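Local coordinates for protein short-chain dehydrogenase/reductase SDR (Vibrio parahaemolyticus, PDB 3GUY) that probably acts as an oxidoreductase that uses a nicotinamide dinucleotide, as other short-chain dehydrogenases/reductases of Rossmann fold do, at residues E61-F66 with V115-D120; S82-F85 with E90-P93; A18-A23 with M202-L207. The protein carries 2 engineered substitutions. All coordinates share one frame; numbering follows the deposited sequence.

Interaction 1: residues E61-F66 with V115-D120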
loop_
_atom_site.group_PDB
_atom_site.type_symbol
_atom_site.label_atom_id
_atom_site.label_comp_id
_atom_site.label_asym_id
_atom_site.label_seq_id
_atom_site.Cartn_x
_atom_site.Cartn_y
_atom_site.Cartn_z
ATOM N N GLU D 61 -10.980 23.434 22.283
ATOM C CA GLU D 61 -11.081 24.510 21.315
ATOM C C GLU D 61 -11.812 24.052 20.029
ATOM O O GLU D 61 -12.585 24.831 19.440
ATOM C CB GLU D 61 -9.714 25.148 21.028
ATOM C CG GLU D 61 -9.137 25.917 22.244
ATOM C CD GLU D 61 -7.963 26.863 21.904
ATOM O OE1 GLU D 61 -7.896 27.431 20.783
ATOM O OE2 GLU D 61 -7.105 27.068 22.797
ATOM N N VAL D 62 -11.618 22.798 19.622
ATOM C CA VAL D 62 -12.297 22.257 18.435
ATOM C C VAL D 62 -13.813 22.071 18.668
ATOM O O VAL D 62 -14.633 22.345 17.792
ATOM C CB VAL D 62 -11.620 20.945 17.962
ATOM C CG1 VAL D 62 -12.450 20.228 16.935
ATOM C CG2 VAL D 62 -10.228 21.278 17.421
ATOM N N GLU D 63 -14.172 21.637 19.864
ATOM C CA GLU D 63 -15.567 21.482 20.241
ATOM C C GLU D 63 -16.249 22.865 20.254
ATOM O O GLU D 63 -17.350 23.003 19.762
ATOM C CB GLU D 63 -15.639 20.723 21.582
ATOM C CG GLU D 63 -16.944 20.759 22.371
ATOM C CD GLU D 63 -16.626 20.809 23.876
ATOM O OE1 GLU D 63 -16.210 19.762 24.430
ATOM O OE2 GLU D 63 -16.724 21.909 24.477
ATOM N N GLN D 64 -15.567 23.893 20.750
ATOM C CA GLN D 64 -16.127 25.267 20.717
ATOM C C GLN D 64 -16.211 25.859 19.314
ATOM O O GLN D 64 -17.088 26.673 19.040
ATOM C CB GLN D 64 -15.293 26.217 21.547
ATOM C CG GLN D 64 -15.396 25.978 23.051
ATOM C CD GLN D 64 -14.133 26.399 23.766
ATOM O OE1 GLN D 64 -13.472 27.375 23.373
ATOM N NE2 GLN D 64 -13.763 25.640 24.806
ATOM N N LEU D 65 -15.272 25.480 18.444
ATOM C CA LEU D 65 -15.259 25.973 17.073
ATOM C C LEU D 65 -16.591 25.612 16.428
ATOM O O LEU D 65 -17.265 26.468 15.905
ATOM C CB LEU D 65 -14.035 25.429 16.264
ATOM C CG LEU D 65 -13.990 25.556 14.714
ATOM C CD1 LEU D 65 -13.839 27.012 14.201
ATOM C CD2 LEU D 65 -12.852 24.681 14.140
ATOM N N PHE D 66 -16.995 24.359 16.515
ATOM C CA PHE D 66 -18.194 23.938 15.827
ATOM C C PHE D 66 -19.480 24.321 16.540
ATOM O O PHE D 66 -20.501 24.509 15.880
ATOM C CB PHE D 66 -18.145 22.458 15.498
ATOM C CG PHE D 66 -17.137 22.152 14.439
ATOM C CD1 PHE D 66 -17.406 22.437 13.117
ATOM C CD2 PHE D 66 -15.884 21.685 14.777
ATOM C CE1 PHE D 66 -16.449 22.211 12.146
ATOM C CE2 PHE D 66 -14.936 21.450 13.808
ATOM C CZ PHE D 66 -15.221 21.723 12.497
ATOM N N VAL D 115 -17.697 13.852 12.994
ATOM C CA VAL D 115 -18.483 12.620 12.985
ATOM C C VAL D 115 -19.509 12.608 14.102
ATOM O O VAL D 115 -20.617 12.116 13.930
ATOM C CB VAL D 115 -17.599 11.352 13.061
ATOM C CG1 VAL D 115 -18.427 10.115 13.129
ATOM C CG2 VAL D 115 -16.659 11.271 11.803
ATOM N N LYS D 116 -19.115 13.136 15.245
ATOM C CA LYS D 116 -19.992 13.302 16.416
ATOM C C LYS D 116 -21.232 14.117 16.018
ATOM O O LYS D 116 -22.339 13.673 16.241
ATOM C CB LYS D 116 -19.233 14.017 17.554
ATOM C CG LYS D 116 -19.873 13.858 18.920
ATOM C CD LYS D 116 -18.945 14.349 20.061
ATOM C CE LYS D 116 -19.465 13.928 21.437
ATOM N NZ LYS D 116 -18.968 12.542 21.760
ATOM N N ARG D 117 -21.022 15.255 15.378
ATOM C CA ARG D 117 -22.099 16.236 15.153
ATOM C C ARG D 117 -22.855 16.011 13.841
ATOM O O ARG D 117 -24.082 16.225 13.787
ATOM C CB ARG D 117 -21.540 17.653 15.163
ATOM C CG ARG D 117 -21.090 18.156 16.511
ATOM C CD ARG D 117 -20.405 19.509 16.331
ATOM N NE ARG D 117 -19.940 20.054 17.598
ATOM C CZ ARG D 117 -20.606 20.896 18.394
ATOM N NH1 ARG D 117 -21.803 21.352 18.057
ATOM N NH2 ARG D 117 -20.043 21.310 19.528
ATOM N N TYR D 118 -22.161 15.565 12.796
ATOM C CA TYR D 118 -22.710 15.653 11.437
ATOM C C TYR D 118 -22.664 14.374 10.636
ATOM O O TYR D 118 -22.784 14.420 9.420
ATOM C CB TYR D 118 -21.970 16.726 10.635
ATOM C CG TYR D 118 -21.795 18.034 11.343
ATOM C CD1 TYR D 118 -22.873 18.666 11.994
ATOM C CD2 TYR D 118 -20.553 18.669 11.343
ATOM C CE1 TYR D 118 -22.690 19.885 12.638
ATOM C CE2 TYR D 118 -20.359 19.851 11.984
ATOM C CZ TYR D 118 -21.424 20.472 12.630
ATOM O OH TYR D 118 -21.174 21.661 13.248
ATOM N N LYS D 119 -22.502 13.232 11.274
ATOM C CA LYS D 119 -22.381 11.992 10.500
ATOM C C LYS D 119 -23.629 11.668 9.684
ATOM O O LYS D 119 -23.530 11.046 8.634
ATOM C CB LYS D 119 -21.969 10.794 11.367
ATOM C CG LYS D 119 -22.879 10.483 12.510
ATOM C CD LYS D 119 -22.509 9.184 13.204
ATOM C CE LYS D 119 -23.320 8.954 14.489
ATOM N NZ LYS D 119 -23.059 9.969 15.548
ATOM N N ASP D 120 -24.806 12.056 10.175
ATOM C CA ASP D 120 -26.077 11.763 9.490
ATOM C C ASP D 120 -26.516 12.939 8.574
ATOM O O ASP D 120 -27.624 12.930 8.032
ATOM C CB ASP D 120 -27.166 11.434 10.522
ATOM C CG ASP D 120 -27.005 10.043 11.155
ATOM O OD1 ASP D 120 -26.260 9.185 10.617
ATOM O OD2 ASP D 120 -27.655 9.782 12.202
#
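Helices 59-67 and 93-118 flank the parallel sheet of the Rossmann fold, and near the C-terminal ends of both they meet where F66 packs against R117 and Y118. The arginine is stretched from CG to NE, which carries its guanidinium out to the backbone of the shorter helix. There the flat group lies over the turn: the carbonyl carbon of F66 sits 4.0 Å above its plane, over the centre, and F66 CB comes over the same flat group, 3.7 Å from R117 NE. R117 NH2 reaches to 3.2 Å from the carbonyl O of E63. The charge of R117 is met by carboxylates beside the segments, NE forming a salt bridge with E113 of its own helix and NH2 another with E67. The carboxylate of E63 stands farther off, OE2 being 6.0 Å from R117 NH2. CD1 of F66 comes to the rim of the Y118 ring, near its plane, 4.1 Å from CE2 and 3.8 Å from OH of Y118. R117 CB lies over one face of that ring, 3.5 Å above its centre. F66 also touches E113 and L114. Two buried rings thus meet obliquely next to a partly exposed guanidinium, and its salt bridges to E113 and E67, one on each helix, probably fix that group and tie the helix ends together.

Interaction 2: residues S82-F85 with E90-P93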
loop_
_atom_site.group_PDB
_atom_site.type_symbol
_atom_site.label_atom_id
_atom_site.label_comp_id
_atom_site.label_asym_id
_atom_site.label_seq_id
_atom_site.Cartn_x
_atom_site.Cartn_y
_atom_site.Cartn_z
ATOM N N SER D 82 1.782 20.936 9.445
ATOM C CA SER D 82 3.095 21.561 9.434
ATOM C C SER D 82 4.128 20.504 9.115
ATOM O O SER D 82 3.829 19.324 9.149
ATOM C CB SER D 82 3.382 22.246 10.763
ATOM O OG SER D 82 3.578 21.331 11.844
ATOM N N GLY D 83 5.311 20.957 8.728
ATOM C CA GLY D 83 6.398 20.102 8.348
ATOM C C GLY D 83 7.503 20.180 9.361
ATOM O O GLY D 83 7.642 21.165 10.110
ATOM N N TYR D 84 8.283 19.116 9.413
ATOM C CA TYR D 84 9.542 19.142 10.107
ATOM C C TYR D 84 10.326 17.965 9.609
ATOM O O TYR D 84 9.762 16.876 9.430
ATOM C CB TYR D 84 9.339 19.049 11.609
ATOM C CG TYR D 84 10.618 18.987 12.417
ATOM C CD1 TYR D 84 11.475 20.089 12.495
ATOM C CD2 TYR D 84 10.927 17.857 13.160
ATOM C CE1 TYR D 84 12.637 20.051 13.295
ATOM C CE2 TYR D 84 12.047 17.797 13.944
ATOM C CZ TYR D 84 12.920 18.888 13.997
ATOM O OH TYR D 84 14.013 18.772 14.776
ATOM N N PHE D 85 11.625 18.151 9.393
ATOM C CA PHE D 85 12.398 17.166 8.639
ATOM C C PHE D 85 13.819 16.982 9.165
ATOM O O PHE D 85 14.252 17.719 10.041
ATOM C CB PHE D 85 12.442 17.639 7.213
ATOM C CG PHE D 85 11.085 17.880 6.622
ATOM C CD1 PHE D 85 10.314 16.811 6.221
ATOM C CD2 PHE D 85 10.586 19.175 6.489
ATOM C CE1 PHE D 85 9.043 17.030 5.671
ATOM C CE2 PHE D 85 9.332 19.403 5.956
ATOM C CZ PHE D 85 8.557 18.327 5.551
ATOM N N GLU D 90 18.916 13.318 14.161
ATOM C CA GLU D 90 19.139 14.778 14.230
ATOM C C GLU D 90 17.890 15.502 14.677
ATOM O O GLU D 90 17.945 16.683 14.959
ATOM C CB GLU D 90 19.430 15.406 12.866
ATOM C CG GLU D 90 20.181 14.596 11.891
ATOM C CD GLU D 90 21.655 14.638 12.129
ATOM O OE1 GLU D 90 22.408 14.456 11.133
ATOM O OE2 GLU D 90 22.036 14.851 13.298
ATOM N N GLN D 91 16.740 14.829 14.674
ATOM C CA GLN D 91 15.509 15.527 14.995
ATOM C C GLN D 91 15.365 15.800 16.492
ATOM O O GLN D 91 15.708 14.969 17.335
ATOM C CB GLN D 91 14.301 14.762 14.449
ATOM C CG GLN D 91 14.230 14.788 12.916
ATOM C CD GLN D 91 12.852 14.329 12.382
ATOM O OE1 GLN D 91 11.885 14.192 13.137
ATOM N NE2 GLN D 91 12.763 14.138 11.068
ATOM N N ASP D 92 14.829 16.961 16.803
ATOM C CA ASP D 92 14.631 17.392 18.176
ATOM C C ASP D 92 13.282 16.828 18.676
ATOM O O ASP D 92 12.273 17.028 18.047
ATOM C CB ASP D 92 14.663 18.923 18.166
ATOM C CG ASP D 92 14.290 19.553 19.499
ATOM O OD1 ASP D 92 13.881 18.850 20.453
ATOM O OD2 ASP D 92 14.398 20.796 19.548
ATOM N N PRO D 93 13.269 16.106 19.817
ATOM C CA PRO D 93 12.007 15.516 20.233
ATOM C C PRO D 93 10.864 16.487 20.483
ATOM O O PRO D 93 9.715 16.111 20.283
ATOM C CB PRO D 93 12.373 14.772 21.520
ATOM C CG PRO D 93 13.808 14.431 21.352
ATOM C CD PRO D 93 14.391 15.598 20.613
HETATM O O HOH W 1 10.099 14.264 9.568
HETATM O O HOH W 2 16.192 17.756 12.128
#
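The Y84 ring is met by Q91 and D92 from farther along the same loop. The walk starts at E90, where a water donates to the carbonyl O of F85 and more weakly to that of E90. Q91 follows, its side chain running alongside the Y84 ring in the opposite direction, with amide and ring planes 68° apart. Q91 CB lies 3.8 Å and Q91 OE1 3.7 Å from Y84 CE2. The amide is held at both ends: OE1 accepts from T142, while NE2 binds the carbonyl O of G86 and a water that donates to the carbonyl O of Y84. D92 supplies the one direct hydrogen bond of the contact, its backbone N reaching Y84 OH at 2.8 Å, almost straight at 177° and in the ring plane. With Y84 CG anti to the backbone N (chi1 177°), the phenol extends across to this peptide. D92 is also the N-cap of helix 93-118, OD1 receiving the N-H of E94, and P93 begins the helix. Both segments belong to the loop leading from strand 75-78 into helix 93-118: Y84 rests on Q95 and L99 of that helix, Q91 on I96, and the F85 ring meets Y143 of helix 141-160 edge-to-face.

Interaction 3: residues A18-A23 with M202-L207. Engineered in segment 202-207: A206 (natural residue Ser).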
loop_
_atom_site.group_PDB
_atom_site.type_symbol
_atom_site.label_atom_id
_atom_site.label_comp_id
_atom_site.label_asym_id
_atom_site.label_seq_id
_atom_site.Cartn_x
_atom_site.Cartn_y
_atom_site.Cartn_z
ATOM N N ALA D 18 -10.092 29.238 0.190
ATOM C CA ALA D 18 -11.088 30.190 0.682
ATOM C C ALA D 18 -11.458 31.193 -0.441
ATOM O O ALA D 18 -12.637 31.441 -0.701
ATOM C CB ALA D 18 -10.600 30.909 1.963
ATOM N N LYS D 19 -10.445 31.723 -1.122
ATOM C CA LYS D 19 -10.652 32.736 -2.158
ATOM C C LYS D 19 -11.484 32.207 -3.333
ATOM O O LYS D 19 -12.377 32.925 -3.820
ATOM C CB LYS D 19 -9.315 33.284 -2.642
ATOM C CG LYS D 19 -8.601 34.020 -1.567
ATOM C CD LYS D 19 -7.198 34.368 -1.965
ATOM C CE LYS D 19 -6.516 35.157 -0.869
ATOM N NZ LYS D 19 -5.161 35.582 -1.336
ATOM N N LEU D 20 -11.235 30.963 -3.772
ATOM C CA LEU D 20 -11.983 30.394 -4.910
ATOM C C LEU D 20 -13.437 30.097 -4.536
ATOM O O LEU D 20 -14.358 30.264 -5.370
ATOM C CB LEU D 20 -11.320 29.116 -5.465
ATOM C CG LEU D 20 -9.894 29.146 -6.051
ATOM C CD1 LEU D 20 -9.503 27.696 -6.377
ATOM C CD2 LEU D 20 -9.705 30.026 -7.295
ATOM N N TYR D 21 -13.669 29.647 -3.310
ATOM C CA TYR D 21 -15.043 29.382 -2.865
ATOM C C TYR D 21 -15.798 30.723 -2.697
ATOM O O TYR D 21 -16.932 30.852 -3.116
ATOM C CB TYR D 21 -15.087 28.643 -1.521
ATOM C CG TYR D 21 -14.827 27.165 -1.546
ATOM C CD1 TYR D 21 -15.674 26.293 -2.250
ATOM C CD2 TYR D 21 -13.760 26.617 -0.840
ATOM C CE1 TYR D 21 -15.453 24.927 -2.261
ATOM C CE2 TYR D 21 -13.532 25.248 -0.847
ATOM C CZ TYR D 21 -14.387 24.410 -1.549
ATOM O OH TYR D 21 -14.163 23.055 -1.541
ATOM N N ASP D 22 -15.154 31.700 -2.056
ATOM C CA ASP D 22 -15.718 33.040 -1.900
ATOM C C ASP D 22 -16.079 33.667 -3.260
ATOM O O ASP D 22 -17.217 34.083 -3.456
ATOM C CB ASP D 22 -14.733 33.941 -1.178
ATOM C CG ASP D 22 -15.279 35.336 -0.959
ATOM O OD1 ASP D 22 -16.142 35.476 -0.082
ATOM O OD2 ASP D 22 -14.831 36.285 -1.647
ATOM N N ALA D 23 -15.107 33.753 -4.166
ATOM C CA ALA D 23 -15.339 34.150 -5.571
ATOM C C ALA D 23 -16.541 33.465 -6.265
ATOM O O ALA D 23 -17.090 34.037 -7.203
ATOM C CB ALA D 23 -14.100 33.913 -6.382
ATOM N N MET D 202 -6.794 23.310 -9.042
ATOM C CA MET D 202 -7.001 21.881 -9.392
ATOM C C MET D 202 -7.859 21.103 -8.415
ATOM O O MET D 202 -8.713 20.275 -8.846
ATOM C CB MET D 202 -5.637 21.191 -9.576
ATOM C CG MET D 202 -4.935 21.664 -10.850
ATOM S SD MET D 202 -3.400 20.873 -11.324
ATOM C CE MET D 202 -2.295 21.751 -10.299
ATOM N N ILE D 203 -7.657 21.334 -7.118
ATOM C CA ILE D 203 -8.405 20.637 -6.068
ATOM C C ILE D 203 -9.850 21.088 -6.143
ATOM O O ILE D 203 -10.767 20.268 -6.188
ATOM C CB ILE D 203 -7.829 20.865 -4.642
ATOM C CG1 ILE D 203 -6.457 20.172 -4.508
ATOM C CG2 ILE D 203 -8.800 20.318 -3.563
ATOM C CD1 ILE D 203 -5.523 20.639 -3.376
ATOM N N HIS D 204 -10.042 22.397 -6.185
ATOM C CA HIS D 204 -11.367 22.960 -6.341
ATOM C C HIS D 204 -12.104 22.456 -7.597
ATOM O O HIS D 204 -13.233 22.018 -7.504
ATOM C CB HIS D 204 -11.293 24.484 -6.334
ATOM C CG HIS D 204 -12.637 25.124 -6.383
ATOM N ND1 HIS D 204 -13.264 25.432 -7.571
ATOM C CD2 HIS D 204 -13.507 25.440 -5.400
ATOM C CE1 HIS D 204 -14.454 25.938 -7.316
ATOM N NE2 HIS D 204 -14.630 25.949 -6.007
ATOM N N GLY D 205 -11.465 22.508 -8.755
ATOM C CA GLY D 205 -12.055 21.914 -9.971
ATOM C C GLY D 205 -12.551 20.474 -9.817
ATOM O O GLY D 205 -13.675 20.173 -10.158
ATOM N N ALA D 206 -11.711 19.590 -9.279
ATOM C CA ALA D 206 -12.065 18.166 -9.054
ATOM C C ALA D 206 -13.198 17.937 -8.030
ATOM O O ALA D 206 -14.053 17.040 -8.187
ATOM C CB ALA D 206 -10.826 17.403 -8.624
ATOM N N LEU D 207 -13.221 18.736 -6.977
ATOM C CA LEU D 207 -14.272 18.587 -5.998
ATOM C C LEU D 207 -15.635 19.156 -6.460
ATOM O O LEU D 207 -16.650 18.886 -5.826
ATOM C CB LEU D 207 -13.854 19.244 -4.690
ATOM C CG LEU D 207 -12.687 18.530 -3.983
ATOM C CD1 LEU D 207 -12.087 19.423 -2.912
ATOM C CD2 LEU D 207 -13.148 17.248 -3.375
#
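H204 is wedged between L20 and Y21 where two helices of the Rossmann fold, 12-23 and 196-207, pack beside its central sheet. The short segments run 48° apart in direction with their axes 10.6 Å from each other, and no hydrogen bond links them, so side chains alone bridge the gap. The tight part centres on the imidazole. Its CG is anti to the backbone N (chi1 -175°), which sends the ring toward helix 12-23, where its edge meets the face of the Y21 phenol in a T-shaped (edge-to-face) stack, planes at 74° and centroids 5.1 Å apart. L20 CB lies over the rim of one face of the imidazole, while L20 CD1 packs against H204 CB at 3.7 Å. Y21 also packs on I4 and I6 of strand 4-7, tying the stack to the sheet. The packing is looser one turn further on, where L207 CD1 stands 4.4 Å from the Y21 hydroxyl O and L207 touches I169 of strand 167-174 as well. L20 and H204 remain partly exposed, and H204 NE2 makes a weak hydrogen bond to E24 just past the segment. H204 CD2 sits 3.7 Å above the phenol plane of Y21, offset toward the rim near CE1.

In the fold
The three contacts are spread over one Rossmann-type subunit without touching. Interactions 1 and 3 each pair two helices, their centres about 23 Å apart and their nearest atoms about 13 Å. Interaction 2, a loop contact, is more remote: its centre is about 30 Å from that of interaction 1 and about 31 Å from that of interaction 3, across the chain's centre from the latter. Helix 93-118 starts at interaction 2 and runs to interaction 1, and both contacts reach the second subunit, whereas interaction 3 borders the third, where engineered A206 packs on its counterpart. Interaction 2 adjoins Y143, the tyrosine of the family's Tyr-x3-Lys sequence, and so probably borders the substrate pocket.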